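Local atomic coordinates of ribokinase (Giardia lamblia, PDB entry 6WHJ), a protein that probably catalyses the ATP- and magnesium-dependent phosphorylation of D-ribose at its O-5 position, giving D-ribose 5-phosphate. Residues Ser232-Val236 against Leu298-Ile304. Sequence-based numbering, arbitrary orientation.
Sequences SLKFV and LNDIDTI
Phe235, at the start of strand 235-239, pushes its ring into the beginning of helix 301-318. With chi1 at -63°, CG lies opposite the carbonyl carbon across the CA-CB bond, and the ring leaves the sheet toward the helix. Ile304 lies over one face: its CG1 is 3.8 Å from the ring centroid and 16° off the ring normal, a CH-pi contact set toward the rim. Ile301 approaches obliquely, with its branched CB 3.5 Å from Phe235 CE2 and its CG1 next to the same ring atom. Both isoleucines are apolar and can meet the ring closely. At the ring edge, Phe235 CZ comes within 3.5 Å of Asn299 O, where the slightly positive rim of an aromatic ring can tolerate a carbonyl oxygen. A flat, apolar phenyl suits this place because it offers a face to an isoleucine and an edge to the backbone.

Beside it, Lys234 sends its methylene chain past the amide of Asn299, CD lying 3.5 Å from Asn299 OD1. The chain then bends at its end (chi4 80°), turning NZ back to Ser232 O at 2.7 Å, in the carbonyl plane and on a lone pair; Lys234 NZ also forms a salt bridge with Asp192. Lysine fits here because its long aliphatic stem can pass Asn299 while its end reaches polar partners. Asp300 is the N-cap of helix 301-318. Its OD1 accepts from Asp302 N at 2.9 Å, met from well above the carboxylate plane, and so caps an amide of the first turn, a task for which aspartate's short acceptor side chain is well suited.

Ile247 of strand 245-249, antiparallel to strand 235-239, and Phe280 and Leu284 of helix 272-287 enlarge this apolar cluster, part of the packing of helices on the central sheet in the alpha/beta domain of PfkB-family ribokinases.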
loop_
_atom_site.group_PDB
_atom_site.type_symbol
_atom_site.label_atom_id
_atom_site.label_comp_id
_atom_site.label_asym_id
_atom_site.label_seq_id
_atom_site.Cartn_x
_atom_site.Cartn_y
_atom_site.Cartn_z
ATOM N N SER B 232 7.413 17.930 -34.649
ATOM C CA SER B 232 8.656 18.099 -33.906
ATOM C C SER B 232 9.439 16.815 -33.656
ATOM O O SER B 232 10.651 16.900 -33.434
ATOM C CB SER B 232 8.384 18.770 -32.553
ATOM O OG SER B 232 7.475 18.012 -31.780
ATOM N N LEU B 233 8.798 15.643 -33.657
ATOM C CA LEU B 233 9.479 14.426 -33.206
ATOM C C LEU B 233 10.666 14.094 -34.097
ATOM O O LEU B 233 10.522 13.934 -35.313
ATOM C CB LEU B 233 8.513 13.242 -33.151
ATOM C CG LEU B 233 9.094 11.912 -32.630
ATOM C CD1 LEU B 233 9.626 11.999 -31.217
ATOM C CD2 LEU B 233 8.062 10.801 -32.728
ATOM N N LYS B 234 11.837 13.955 -33.478
ATOM C CA LYS B 234 13.079 13.717 -34.199
ATOM C C LYS B 234 13.700 12.362 -33.904
ATOM O O LYS B 234 14.360 11.795 -34.780
ATOM C CB LYS B 234 14.100 14.812 -33.863
ATOM C CG LYS B 234 13.694 16.187 -34.356
ATOM C CD LYS B 234 14.404 17.283 -33.572
ATOM C CE LYS B 234 13.804 18.642 -33.902
ATOM N NZ LYS B 234 12.541 18.864 -33.142
ATOM N N PHE B 235 13.525 11.845 -32.688
ATOM C CA PHE B 235 14.107 10.574 -32.292
ATOM C C PHE B 235 13.163 9.862 -31.342
ATOM O O PHE B 235 12.540 10.494 -30.485
ATOM C CB PHE B 235 15.466 10.759 -31.611
ATOM C CG PHE B 235 16.506 11.359 -32.501
ATOM C CD1 PHE B 235 16.798 12.711 -32.430
ATOM C CD2 PHE B 235 17.185 10.571 -33.419
ATOM C CE1 PHE B 235 17.748 13.264 -33.246
ATOM C CE2 PHE B 235 18.134 11.121 -34.242
ATOM C CZ PHE B 235 18.418 12.473 -34.158
ATOM N N VAL B 236 13.083 8.547 -31.487
ATOM C CA VAL B 236 12.454 7.677 -30.507
ATOM C C VAL B 236 13.570 6.852 -29.896
ATOM O O VAL B 236 14.282 6.138 -30.613
ATOM C CB VAL B 236 11.387 6.772 -31.138
ATOM C CG1 VAL B 236 10.770 5.869 -30.078
ATOM C CG2 VAL B 236 10.327 7.604 -31.834
ATOM N N LEU B 298 21.875 18.395 -31.020
ATOM C CA LEU B 298 20.842 17.481 -30.552
ATOM C C LEU B 298 19.978 16.951 -31.688
ATOM O O LEU B 298 19.045 16.183 -31.424
ATOM C CB LEU B 298 19.967 18.159 -29.500
ATOM C CG LEU B 298 20.732 18.753 -28.309
ATOM C CD1 LEU B 298 19.780 19.313 -27.264
ATOM C CD2 LEU B 298 21.703 17.773 -27.697
ATOM N N ASN B 299 20.249 17.351 -32.929
ATOM C CA ASN B 299 19.574 16.816 -34.103
ATOM C C ASN B 299 20.362 15.694 -34.777
ATOM O O ASN B 299 19.897 15.148 -35.778
ATOM C CB ASN B 299 19.323 17.930 -35.121
ATOM C CG ASN B 299 18.381 19.003 -34.606
ATOM O OD1 ASN B 299 17.603 18.786 -33.670
ATOM N ND2 ASN B 299 18.459 20.184 -35.215
ATOM N N ASP B 300 21.551 15.366 -34.263
ATOM C CA ASP B 300 22.436 14.338 -34.803
ATOM C C ASP B 300 22.235 13.031 -34.041
ATOM O O ASP B 300 22.259 13.019 -32.807
ATOM C CB ASP B 300 23.896 14.795 -34.706
ATOM C CG ASP B 300 24.895 13.762 -35.250
ATOM O OD1 ASP B 300 24.488 12.656 -35.671
ATOM O OD2 ASP B 300 26.116 14.052 -35.234
ATOM N N ILE B 301 22.040 11.932 -34.780
ATOM C CA ILE B 301 21.729 10.666 -34.119
ATOM C C ILE B 301 22.937 10.143 -33.355
ATOM O O ILE B 301 22.783 9.441 -32.352
ATOM C CB ILE B 301 21.208 9.620 -35.117
ATOM C CG1 ILE B 301 20.539 8.473 -34.357
ATOM C CG2 ILE B 301 22.343 9.071 -35.954
ATOM C CD1 ILE B 301 19.991 7.387 -35.239
ATOM N N ASP B 302 24.153 10.485 -33.781
ATOM C CA ASP B 302 25.312 10.023 -33.027
ATOM C C ASP B 302 25.465 10.778 -31.707
ATOM O O ASP B 302 25.914 10.189 -30.712
ATOM C CB ASP B 302 26.575 10.128 -33.880
ATOM C CG ASP B 302 26.593 9.106 -34.995
ATOM O OD1 ASP B 302 26.766 9.491 -36.176
ATOM O OD2 ASP B 302 26.396 7.906 -34.688
ATOM N N THR B 303 25.082 12.064 -31.674
ATOM C CA THR B 303 25.047 12.797 -30.412
ATOM C C THR B 303 24.035 12.178 -29.463
ATOM O O THR B 303 24.305 12.032 -28.267
ATOM C CB THR B 303 24.716 14.271 -30.653
ATOM O OG1 THR B 303 25.688 14.859 -31.533
ATOM C CG2 THR B 303 24.702 15.036 -29.329
ATOM N N ILE B 304 22.857 11.818 -29.983
ATOM C CA ILE B 304 21.857 11.121 -29.181
ATOM C C ILE B 304 22.418 9.795 -28.696
ATOM O O ILE B 304 22.170 9.376 -27.558
ATOM C CB ILE B 304 20.560 10.925 -29.992
ATOM C CG1 ILE B 304 20.109 12.259 -30.593
ATOM C CG2 ILE B 304 19.467 10.274 -29.142
ATOM C CD1 ILE B 304 19.801 13.326 -29.561
#